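Local coordinates for protein purine nucleoside phosphorylase (Thermus thermophilus, PDB 1ODK) that probably catalyses the reversible phosphorolysis of purine nucleosides to the free base and ribose 1-phosphate, working as a hexamer of the phosphorylase superfamily, at residues A8-V13 against V78-R83; A14-L19 against E230-V235; L85-T90 against A198-S203; A154-F159 against L176-E181. One frame throughout, in Å; residues are numbered along the deposited sequence.

Interaction 1 of 4, residues A8-V13 against V78-R83; sequences AHPGDV and VRLGAR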
# COMPACT_ATOMS: atom_id res chain seq x y z
N ALA B 8 -18.15 -8.51 -33.25
CA ALA B 8 -17.72 -9.02 -34.54
C ALA B 8 -17.64 -10.54 -34.46
O ALA B 8 -17.90 -11.12 -33.41
CB ALA B 8 -16.35 -8.45 -34.88
N HIS B 9 -17.28 -11.17 -35.57
CA HIS B 9 -17.13 -12.61 -35.62
C HIS B 9 -15.66 -12.89 -35.92
O HIS B 9 -15.04 -12.18 -36.71
CB HIS B 9 -18.02 -13.21 -36.70
CG HIS B 9 -17.88 -14.70 -36.83
ND1 HIS B 9 -16.70 -15.31 -37.22
CD2 HIS B 9 -18.76 -15.70 -36.60
CE1 HIS B 9 -16.87 -16.62 -37.22
NE2 HIS B 9 -18.11 -16.88 -36.85
N PRO B 10 -15.09 -13.94 -35.30
CA PRO B 10 -13.68 -14.29 -35.53
C PRO B 10 -13.15 -14.04 -36.94
O PRO B 10 -12.04 -13.52 -37.11
CB PRO B 10 -13.63 -15.76 -35.13
CG PRO B 10 -14.56 -15.77 -33.94
CD PRO B 10 -15.73 -14.92 -34.41
N GLY B 11 -13.93 -14.38 -37.96
CA GLY B 11 -13.49 -14.17 -39.33
C GLY B 11 -13.30 -12.72 -39.73
O GLY B 11 -12.57 -12.42 -40.68
N ASP B 12 -13.93 -11.80 -39.00
CA ASP B 12 -13.83 -10.37 -39.30
C ASP B 12 -12.50 -9.71 -38.96
O ASP B 12 -12.09 -8.77 -39.62
CB ASP B 12 -14.92 -9.59 -38.56
CG ASP B 12 -16.31 -9.94 -39.01
OD1 ASP B 12 -16.49 -10.21 -40.22
OD2 ASP B 12 -17.23 -9.92 -38.17
N VAL B 13 -11.84 -10.21 -37.92
CA VAL B 13 -10.58 -9.62 -37.45
C VAL B 13 -9.32 -10.33 -37.94
O VAL B 13 -9.22 -11.55 -37.88
CB VAL B 13 -10.57 -9.58 -35.90
CG1 VAL B 13 -9.28 -8.95 -35.40
CG2 VAL B 13 -11.79 -8.82 -35.40
N VAL B 78 -8.40 -10.57 -28.85
CA VAL B 78 -7.64 -11.81 -28.77
C VAL B 78 -8.57 -13.00 -28.98
O VAL B 78 -8.21 -13.97 -29.65
CB VAL B 78 -6.92 -11.94 -27.40
CG1 VAL B 78 -6.36 -13.35 -27.23
CG2 VAL B 78 -5.79 -10.93 -27.32
N ARG B 79 -9.77 -12.92 -28.41
CA ARG B 79 -10.75 -13.98 -28.58
C ARG B 79 -11.16 -14.06 -30.05
O ARG B 79 -11.52 -15.12 -30.55
CB ARG B 79 -11.98 -13.72 -27.71
CG ARG B 79 -11.79 -14.02 -26.23
CD ARG B 79 -11.28 -15.44 -26.02
NE ARG B 79 -11.87 -16.08 -24.85
CZ ARG B 79 -13.13 -16.50 -24.78
NH1 ARG B 79 -13.95 -16.35 -25.82
NH2 ARG B 79 -13.58 -17.08 -23.68
N LEU B 80 -11.11 -12.92 -30.73
CA LEU B 80 -11.48 -12.85 -32.14
C LEU B 80 -10.35 -13.25 -33.09
O LEU B 80 -10.52 -13.22 -34.31
CB LEU B 80 -11.98 -11.44 -32.48
CG LEU B 80 -13.33 -11.05 -31.87
CD1 LEU B 80 -13.60 -9.57 -32.06
CD2 LEU B 80 -14.43 -11.90 -32.51
N GLY B 81 -9.20 -13.61 -32.53
CA GLY B 81 -8.08 -14.03 -33.36
C GLY B 81 -6.91 -13.08 -33.53
O GLY B 81 -5.99 -13.38 -34.29
N ALA B 82 -6.93 -11.94 -32.85
CA ALA B 82 -5.82 -10.99 -32.98
C ALA B 82 -4.57 -11.62 -32.37
O ALA B 82 -4.62 -12.22 -31.30
CB ALA B 82 -6.16 -9.67 -32.27
N ARG B 83 -3.44 -11.49 -33.07
CA ARG B 83 -2.17 -12.06 -32.62
C ARG B 83 -1.07 -11.02 -32.48
O ARG B 83 -0.16 -11.18 -31.66
CB ARG B 83 -1.74 -13.15 -33.60
CG ARG B 83 -2.69 -14.33 -33.64
CD ARG B 83 -2.63 -15.12 -32.34
NE ARG B 83 -3.89 -15.77 -32.02
CZ ARG B 83 -4.56 -16.58 -32.83
NH1 ARG B 83 -4.09 -16.87 -34.03
NH2 ARG B 83 -5.72 -17.11 -32.43
O HOH W 1 -7.33 -13.66 -36.83
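Leu80 turns its CG away from its own carbonyl carbon (chi1 -70°) and extends on from there (chi2 170°), a shape that sends CD1 and CD2 into the loop 8-13, while Val13 sets CG2 beside its backbone N, against CD1 and CB of Leu80. Leu80 sits at the C-terminal end of helix 67-79, which closes in a Schellman motif with Gly81 at positive phi (106°); a side chain there would jam against the preceding carbonyl, and glycine avoids this. The two branches of Leu80 divide the work. CD1 lies 3.9 Å from Val13 CG2 and also reaches Ala8 CB, whereas CD2 rests 3.8 Å from Pro10 CD, the proline crossing the leucine at about a right angle. Cut back to an alanine, this position would probably lose the one apolar group that Ala8, Pro10 and Val13 share, opening a gap beneath the loop. The loop is braced from within: Gly11 N meets His9 ND1 in the ring plane, and His9 N bonds to Asp12 OD2 at 2.9 Å. No direct hydrogen bond joins the two segments, but one water donates to Val13 O at 3.0 Å and to Gly81 O at 2.9 Å.

Interaction 2 of 4, residues A14-L19 against E230-V235; sequences AERVLL and EAVLEV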
# COMPACT_ATOMS: atom_id res chain seq x y z
N ALA B 14 -8.36 -9.54 -38.42
CA ALA B 14 -7.10 -10.09 -38.91
C ALA B 14 -6.16 -10.39 -37.76
O ALA B 14 -6.38 -9.95 -36.63
CB ALA B 14 -6.44 -9.10 -39.87
N GLU B 15 -5.10 -11.14 -38.04
CA GLU B 15 -4.12 -11.46 -37.01
C GLU B 15 -3.36 -10.22 -36.58
O GLU B 15 -2.96 -10.09 -35.42
CB GLU B 15 -3.14 -12.52 -37.51
CG GLU B 15 -3.72 -13.92 -37.57
CD GLU B 15 -2.68 -14.96 -37.94
OE1 GLU B 15 -3.02 -16.16 -37.94
OE2 GLU B 15 -1.52 -14.58 -38.24
N ARG B 16 -3.15 -9.30 -37.53
CA ARG B 16 -2.42 -8.06 -37.28
C ARG B 16 -3.42 -6.93 -37.10
O ARG B 16 -4.26 -6.69 -37.97
CB ARG B 16 -1.47 -7.76 -38.44
CG ARG B 16 -0.46 -8.87 -38.67
CD ARG B 16 0.43 -8.61 -39.89
NE ARG B 16 1.45 -9.65 -40.00
CZ ARG B 16 1.20 -10.92 -40.32
NH1 ARG B 16 2.20 -11.79 -40.39
NH2 ARG B 16 -0.04 -11.31 -40.58
N VAL B 17 -3.30 -6.20 -35.99
CA VAL B 17 -4.25 -5.13 -35.69
C VAL B 17 -3.61 -3.84 -35.16
O VAL B 17 -2.70 -3.90 -34.34
CB VAL B 17 -5.26 -5.60 -34.61
CG1 VAL B 17 -6.42 -4.62 -34.51
CG2 VAL B 17 -5.73 -7.01 -34.92
N LEU B 18 -4.09 -2.69 -35.63
CA LEU B 18 -3.61 -1.41 -35.13
C LEU B 18 -4.68 -0.96 -34.14
O LEU B 18 -5.88 -1.15 -34.39
CB LEU B 18 -3.47 -0.36 -36.24
CG LEU B 18 -2.43 -0.57 -37.35
CD1 LEU B 18 -2.12 0.79 -37.99
CD2 LEU B 18 -1.16 -1.18 -36.80
N LEU B 19 -4.26 -0.36 -33.03
CA LEU B 19 -5.19 0.08 -31.99
C LEU B 19 -5.20 1.58 -31.71
O LEU B 19 -4.55 2.04 -30.76
CB LEU B 19 -4.88 -0.65 -30.68
CG LEU B 19 -4.98 -2.18 -30.67
CD1 LEU B 19 -4.49 -2.74 -29.34
CD2 LEU B 19 -6.42 -2.59 -30.92
N GLU B 230 4.03 -0.84 -41.42
CA GLU B 230 5.24 -1.48 -41.93
C GLU B 230 5.78 -2.49 -40.92
O GLU B 230 6.23 -3.58 -41.29
CB GLU B 230 6.30 -0.41 -42.21
CG GLU B 230 5.98 0.45 -43.41
CD GLU B 230 5.94 -0.36 -44.69
OE1 GLU B 230 4.89 -0.35 -45.37
OE2 GLU B 230 6.95 -1.00 -45.01
N ALA B 231 5.71 -2.14 -39.64
CA ALA B 231 6.20 -3.00 -38.58
C ALA B 231 5.42 -4.31 -38.42
O ALA B 231 6.02 -5.38 -38.27
CB ALA B 231 6.20 -2.23 -37.25
N VAL B 232 4.08 -4.24 -38.44
CA VAL B 232 3.29 -5.45 -38.26
C VAL B 232 3.48 -6.46 -39.38
O VAL B 232 3.24 -7.65 -39.19
CB VAL B 232 1.77 -5.16 -38.10
CG1 VAL B 232 1.53 -4.37 -36.83
CG2 VAL B 232 1.24 -4.42 -39.31
N LEU B 233 3.91 -5.99 -40.54
CA LEU B 233 4.15 -6.88 -41.66
C LEU B 233 5.49 -7.60 -41.46
O LEU B 233 5.72 -8.66 -42.03
CB LEU B 233 4.17 -6.10 -42.98
CG LEU B 233 2.86 -6.10 -43.78
CD1 LEU B 233 1.70 -5.65 -42.92
CD2 LEU B 233 3.01 -5.21 -45.00
N GLU B 234 6.34 -7.02 -40.61
CA GLU B 234 7.66 -7.58 -40.31
C GLU B 234 7.59 -8.73 -39.32
O GLU B 234 8.56 -9.46 -39.13
CB GLU B 234 8.57 -6.50 -39.74
CG GLU B 234 8.78 -5.31 -40.64
CD GLU B 234 9.81 -5.58 -41.72
OE1 GLU B 234 9.68 -6.59 -42.44
OE2 GLU B 234 10.75 -4.77 -41.85
N VAL B 235 6.45 -8.88 -38.67
CA VAL B 235 6.27 -9.95 -37.68
C VAL B 235 5.13 -10.87 -38.09
O VAL B 235 5.10 -12.02 -37.60
CB VAL B 235 5.98 -9.37 -36.28
CG1 VAL B 235 7.18 -8.57 -35.79
CG2 VAL B 235 4.75 -8.49 -36.31
OXT VAL B 235 4.26 -10.43 -38.87
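A salt bridge to the chain terminus, flanked by a small apolar patch, ties Arg16 at the start of strand 16-20 to the last turn of helix 214-233 and the residues that follow it. Arg16 NH1 stands 2.9 Å from Val235 OXT, an oxygen of the C-terminal carboxylate, which lies 18° out of the guanidinium plane; NE adds a weak bond to the same oxygen. The N-H of NE is shared, since NE also gives a bond of 2.8 Å to Val232 O. That carbonyl oxygen lies in the guanidinium plane, although the donor stands above the plane of the carbonyl itself. The aliphatic chain, extended from CG to NE, reaches across to the helix and brings CD to 4.1 Å from Val232 CB. This is strand-to-helix packing in an alpha/beta fold, the C-terminal helix lying against the central sheet, and Val232 also touches Val84 and Val86 of the neighbouring strand. Leu18 CD2 meets Val232 CG1 at 4.2 Å, two branched apolar residues suited to a buried layer. A leucine in place of Arg16 would probably leave the terminal carboxylate without this positive mate and the last residues freer to move. Arg16 CD also passes 4.4 Å from Leu233 CD1.

Interaction 3 of 4, residues L85-T90 against A198-S203; sequences LVRVGT and AILAVS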
# COMPACT_ATOMS: atom_id res chain seq x y z
N LEU B 85 -0.80 -6.91 -32.00
CA LEU B 85 -1.55 -5.68 -31.76
C LEU B 85 -0.64 -4.51 -31.44
O LEU B 85 0.11 -4.53 -30.46
CB LEU B 85 -2.55 -5.89 -30.61
CG LEU B 85 -3.50 -7.07 -30.75
CD1 LEU B 85 -2.78 -8.35 -30.34
CD2 LEU B 85 -4.73 -6.88 -29.87
N VAL B 86 -0.73 -3.47 -32.27
CA VAL B 86 0.10 -2.29 -32.09
C VAL B 86 -0.72 -1.04 -31.81
O VAL B 86 -1.50 -0.59 -32.65
CB VAL B 86 1.00 -2.05 -33.32
CG1 VAL B 86 1.80 -0.75 -33.15
CG2 VAL B 86 1.95 -3.23 -33.51
N ARG B 87 -0.56 -0.50 -30.61
CA ARG B 87 -1.26 0.72 -30.25
C ARG B 87 -0.62 1.89 -30.99
O ARG B 87 0.60 1.99 -31.09
CB ARG B 87 -1.18 0.98 -28.74
CG ARG B 87 -1.58 2.42 -28.34
CD ARG B 87 -1.74 2.58 -26.83
NE ARG B 87 -1.58 3.97 -26.40
CZ ARG B 87 -2.39 4.97 -26.75
NH1 ARG B 87 -3.43 4.75 -27.55
NH2 ARG B 87 -2.13 6.20 -26.32
N VAL B 88 -1.46 2.76 -31.54
CA VAL B 88 -0.99 3.96 -32.22
C VAL B 88 -1.83 5.06 -31.60
O VAL B 88 -3.06 5.04 -31.67
CB VAL B 88 -1.22 3.91 -33.75
CG1 VAL B 88 -0.26 2.92 -34.39
CG2 VAL B 88 -2.67 3.54 -34.07
N GLY B 89 -1.17 6.01 -30.95
CA GLY B 89 -1.92 7.08 -30.32
C GLY B 89 -1.10 8.32 -30.08
O GLY B 89 -0.01 8.48 -30.62
N THR B 90 -1.65 9.19 -29.24
CA THR B 90 -1.00 10.45 -28.90
C THR B 90 -0.51 10.41 -27.46
O THR B 90 -0.96 9.59 -26.66
CB THR B 90 -1.97 11.61 -29.05
OG1 THR B 90 -3.18 11.31 -28.34
CG2 THR B 90 -2.29 11.85 -30.52
N ALA B 198 3.68 -0.49 -29.03
CA ALA B 198 3.06 0.82 -29.02
C ALA B 198 3.99 1.90 -29.55
O ALA B 198 5.17 1.95 -29.20
CB ALA B 198 2.60 1.19 -27.60
N ILE B 199 3.45 2.74 -30.42
CA ILE B 199 4.21 3.86 -30.95
C ILE B 199 3.27 5.05 -30.76
O ILE B 199 2.06 4.94 -30.98
CB ILE B 199 4.58 3.66 -32.43
CG1 ILE B 199 5.36 4.89 -32.92
CG2 ILE B 199 3.33 3.40 -33.26
CD1 ILE B 199 5.97 4.70 -34.29
N LEU B 200 3.83 6.17 -30.32
CA LEU B 200 3.01 7.35 -30.07
C LEU B 200 3.55 8.59 -30.75
O LEU B 200 4.73 8.68 -31.06
CB LEU B 200 2.94 7.63 -28.56
CG LEU B 200 2.48 6.50 -27.63
CD1 LEU B 200 2.69 6.92 -26.19
CD2 LEU B 200 1.01 6.17 -27.89
N ALA B 201 2.65 9.55 -30.97
CA ALA B 201 3.02 10.82 -31.56
C ALA B 201 2.75 11.85 -30.47
O ALA B 201 1.65 11.89 -29.90
CB ALA B 201 2.16 11.11 -32.78
N VAL B 202 3.74 12.67 -30.15
CA VAL B 202 3.57 13.70 -29.12
C VAL B 202 2.58 14.75 -29.63
O VAL B 202 2.79 15.35 -30.68
CB VAL B 202 4.91 14.39 -28.79
CG1 VAL B 202 4.69 15.50 -27.77
CG2 VAL B 202 5.90 13.37 -28.26
N SER B 203 1.50 14.95 -28.89
CA SER B 203 0.47 15.92 -29.29
C SER B 203 0.50 17.19 -28.46
O SER B 203 -0.20 18.16 -28.78
CB SER B 203 -0.91 15.28 -29.17
OG SER B 203 -1.15 14.86 -27.84
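Arg87 and Leu200 lean obliquely across each other on one face of the sheet, the methyl CD2 of the leucine lying over a face of the guanidinium, 3.5 Å from Arg87 NH2. The arginine reaches this position because CG is anti to its backbone N (chi1 165°) and the chain stays extended to NE. Its polar end is engaged elsewhere: salt bridges from NH2 to Glu181 and from NE to Glu179 fix the rotation of the guanidinium. On the same face Arg87 CB meets Ala198 CB at 4.0 Å, where a methyl suits the limited width beside the arginine stem. Gly89 belongs to this face too, and even a CB there would collide with Arg87 NH1.

Beneath these side chains runs a parallel beta pairing in the central sheet of the alpha/beta phosphorylase fold, the two strand axes 12° apart. Ile199 N bonds to Arg87 O at 3.0 Å and Ala201 N to Gly89 O at 2.9 Å, with a weak Gly89 N to Ile199 O bond between them.

The face carrying Val86, Val88 and Ile199 is apolar at this end. Val88 slants over Ile199, bringing Val88 CG1 to 3.8 Å from Ile199 CG2, and Val86 CG1 is a looser neighbour of that same methyl. Helix 214-233 covers it, Ala228 touching Val88 and Met224 and Val227 touching Ile199, so branched aliphatics fit here. Thr90 continues the face in polar form, its CB 3.6 Å from Ser203 OG. With Arg87, and Arg44 of a second subunit packed on it, Thr90 probably lines the active site, where hexameric relatives bind phosphate.

Interaction 4 of 4, residues A154-F159 against L176-E181; sequences ASEDAF and LAFEME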
# COMPACT_ATOMS: atom_id res chain seq x y z
N ALA B 154 4.38 6.62 -19.50
CA ALA B 154 3.68 6.29 -18.27
C ALA B 154 2.21 6.23 -18.63
O ALA B 154 1.69 7.17 -19.25
CB ALA B 154 3.93 7.37 -17.20
N SER B 155 1.55 5.13 -18.29
CA SER B 155 0.13 4.97 -18.56
C SER B 155 -0.62 5.38 -17.28
O SER B 155 -0.49 4.72 -16.24
CB SER B 155 -0.19 3.51 -18.91
OG SER B 155 0.54 3.07 -20.04
N GLU B 156 -1.40 6.45 -17.37
CA GLU B 156 -2.13 6.94 -16.20
C GLU B 156 -3.65 6.85 -16.38
O GLU B 156 -4.14 6.63 -17.49
CB GLU B 156 -1.75 8.39 -15.93
CG GLU B 156 -2.07 9.30 -17.10
CD GLU B 156 -1.78 10.75 -16.80
OE1 GLU B 156 -1.92 11.57 -17.72
OE2 GLU B 156 -1.42 11.05 -15.64
N ASP B 157 -4.36 7.03 -15.27
CA ASP B 157 -5.83 6.98 -15.25
C ASP B 157 -6.48 8.37 -15.22
O ASP B 157 -7.49 8.59 -15.88
CB ASP B 157 -6.32 6.21 -14.01
CG ASP B 157 -6.28 4.71 -14.20
OD1 ASP B 157 -6.42 3.99 -13.19
OD2 ASP B 157 -6.12 4.24 -15.35
N ALA B 158 -5.90 9.28 -14.43
CA ALA B 158 -6.45 10.63 -14.28
C ALA B 158 -5.74 11.71 -15.10
O ALA B 158 -4.85 12.40 -14.60
CB ALA B 158 -6.47 11.01 -12.80
N PHE B 159 -6.16 11.84 -16.35
CA PHE B 159 -5.62 12.81 -17.30
C PHE B 159 -5.44 14.20 -16.68
O PHE B 159 -4.40 14.83 -16.84
CB PHE B 159 -6.57 12.90 -18.50
CG PHE B 159 -6.08 13.77 -19.62
CD1 PHE B 159 -5.24 13.25 -20.60
CD2 PHE B 159 -6.46 15.10 -19.71
CE1 PHE B 159 -4.79 14.05 -21.66
CE2 PHE B 159 -6.02 15.91 -20.76
CZ PHE B 159 -5.18 15.39 -21.73
N LEU B 176 9.24 9.59 -20.81
CA LEU B 176 9.29 10.55 -21.91
C LEU B 176 7.97 11.29 -22.08
O LEU B 176 7.97 12.48 -22.40
CB LEU B 176 9.63 9.84 -23.21
CG LEU B 176 10.95 9.07 -23.25
CD1 LEU B 176 11.07 8.34 -24.58
CD2 LEU B 176 12.11 10.04 -23.05
N ALA B 177 6.87 10.59 -21.88
CA ALA B 177 5.55 11.18 -22.05
C ALA B 177 4.49 10.34 -21.34
O ALA B 177 4.77 9.22 -20.90
CB ALA B 177 5.22 11.27 -23.55
N PHE B 178 3.29 10.89 -21.24
CA PHE B 178 2.17 10.21 -20.60
C PHE B 178 1.07 9.88 -21.61
O PHE B 178 0.75 10.67 -22.49
CB PHE B 178 1.54 11.10 -19.51
CG PHE B 178 2.39 11.25 -18.29
CD1 PHE B 178 3.55 12.01 -18.33
CD2 PHE B 178 2.02 10.64 -17.10
CE1 PHE B 178 4.35 12.15 -17.19
CE2 PHE B 178 2.81 10.77 -15.96
CZ PHE B 178 3.97 11.53 -16.00
N GLU B 179 0.49 8.69 -21.47
CA GLU B 179 -0.61 8.28 -22.32
C GLU B 179 -1.53 7.46 -21.41
O GLU B 179 -1.33 7.46 -20.19
CB GLU B 179 -0.12 7.51 -23.56
CG GLU B 179 0.89 6.43 -23.29
CD GLU B 179 0.25 5.15 -22.84
OE1 GLU B 179 -0.50 4.55 -23.64
OE2 GLU B 179 0.48 4.75 -21.69
N MET B 180 -2.52 6.76 -21.95
CA MET B 180 -3.44 6.05 -21.06
C MET B 180 -3.85 4.64 -21.48
O MET B 180 -4.95 4.19 -21.13
CB MET B 180 -4.71 6.90 -20.90
CG MET B 180 -4.46 8.33 -20.42
SD MET B 180 -5.94 9.39 -20.50
CE MET B 180 -6.94 8.63 -19.23
N GLU B 181 -2.99 3.91 -22.18
CA GLU B 181 -3.38 2.58 -22.62
C GLU B 181 -2.29 1.51 -22.66
O GLU B 181 -2.56 0.33 -22.43
CB GLU B 181 -4.00 2.67 -24.02
CG GLU B 181 -5.33 3.42 -24.11
CD GLU B 181 -5.19 4.94 -24.14
OE1 GLU B 181 -6.23 5.61 -24.03
OE2 GLU B 181 -4.05 5.46 -24.28
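Ser155 OG comes unusually close to Glu179 OE2, 2.4 Å, a hydrogen bond given by the hydroxyl whose exact length is doubtful. The contact lies between the two parallel strands of a beta-alpha-beta unit, 152-156 and 175-179, which helix 164-171 connects. Backbone bonds carry the pairing, among them Glu179 N to Ala154 O at 2.9 Å and Glu156 N to Glu179 O at 3.0 Å. Glu179 curls back to the serine through a bend at chi2 (82°), and its OE1 accepts from Glu181 N. On the opposite face of the sheet Ala154 CB lies over the Phe178 ring, 4.1 Å from its centroid, a CH-pi contact for which a small methyl is well suited. The Glu156 side chain crosses that of Phe178 at about a right angle, the carboxylate and ring planes 48° apart, and OE2 is hydrogen-bonded to Thr162 and to Gln118 of a second subunit. Met180, Glu181 and Phe159, with His5 of the second subunit, lie where related hexameric phosphorylases hold the nucleoside, so this is probably part of that pocket. Met180 CE reaches Asp157 O at 3.4 Å, and in a Met-aromatic contact Met180 SD approaches Phe159 CD1 to 3.9 Å.

Overall arrangement
Interaction 3 lies nearest the centre of the chain, and interactions 2 and 4 meet the same sheet from opposite sides of that centre; interaction 1 is the most peripheral, yet its leucine is buried. Strand 84-93 connects interactions 2, 3 and 4: it pairs with 16-20 through Leu19 N to Val86 O and Val17 O to Val86 N, and Arg87 ties interaction 3 to the glutamates of interaction 4. Interactions 1 and 2 touch through Arg83 N and Glu15 O. The chemistry follows position: apolar contacts and a water bridge at the loop, a terminal salt bridge at the sheet's flank, and strand pairing with buried charges inside. Of the four, interaction 4 has the most extensive contacts with another subunit.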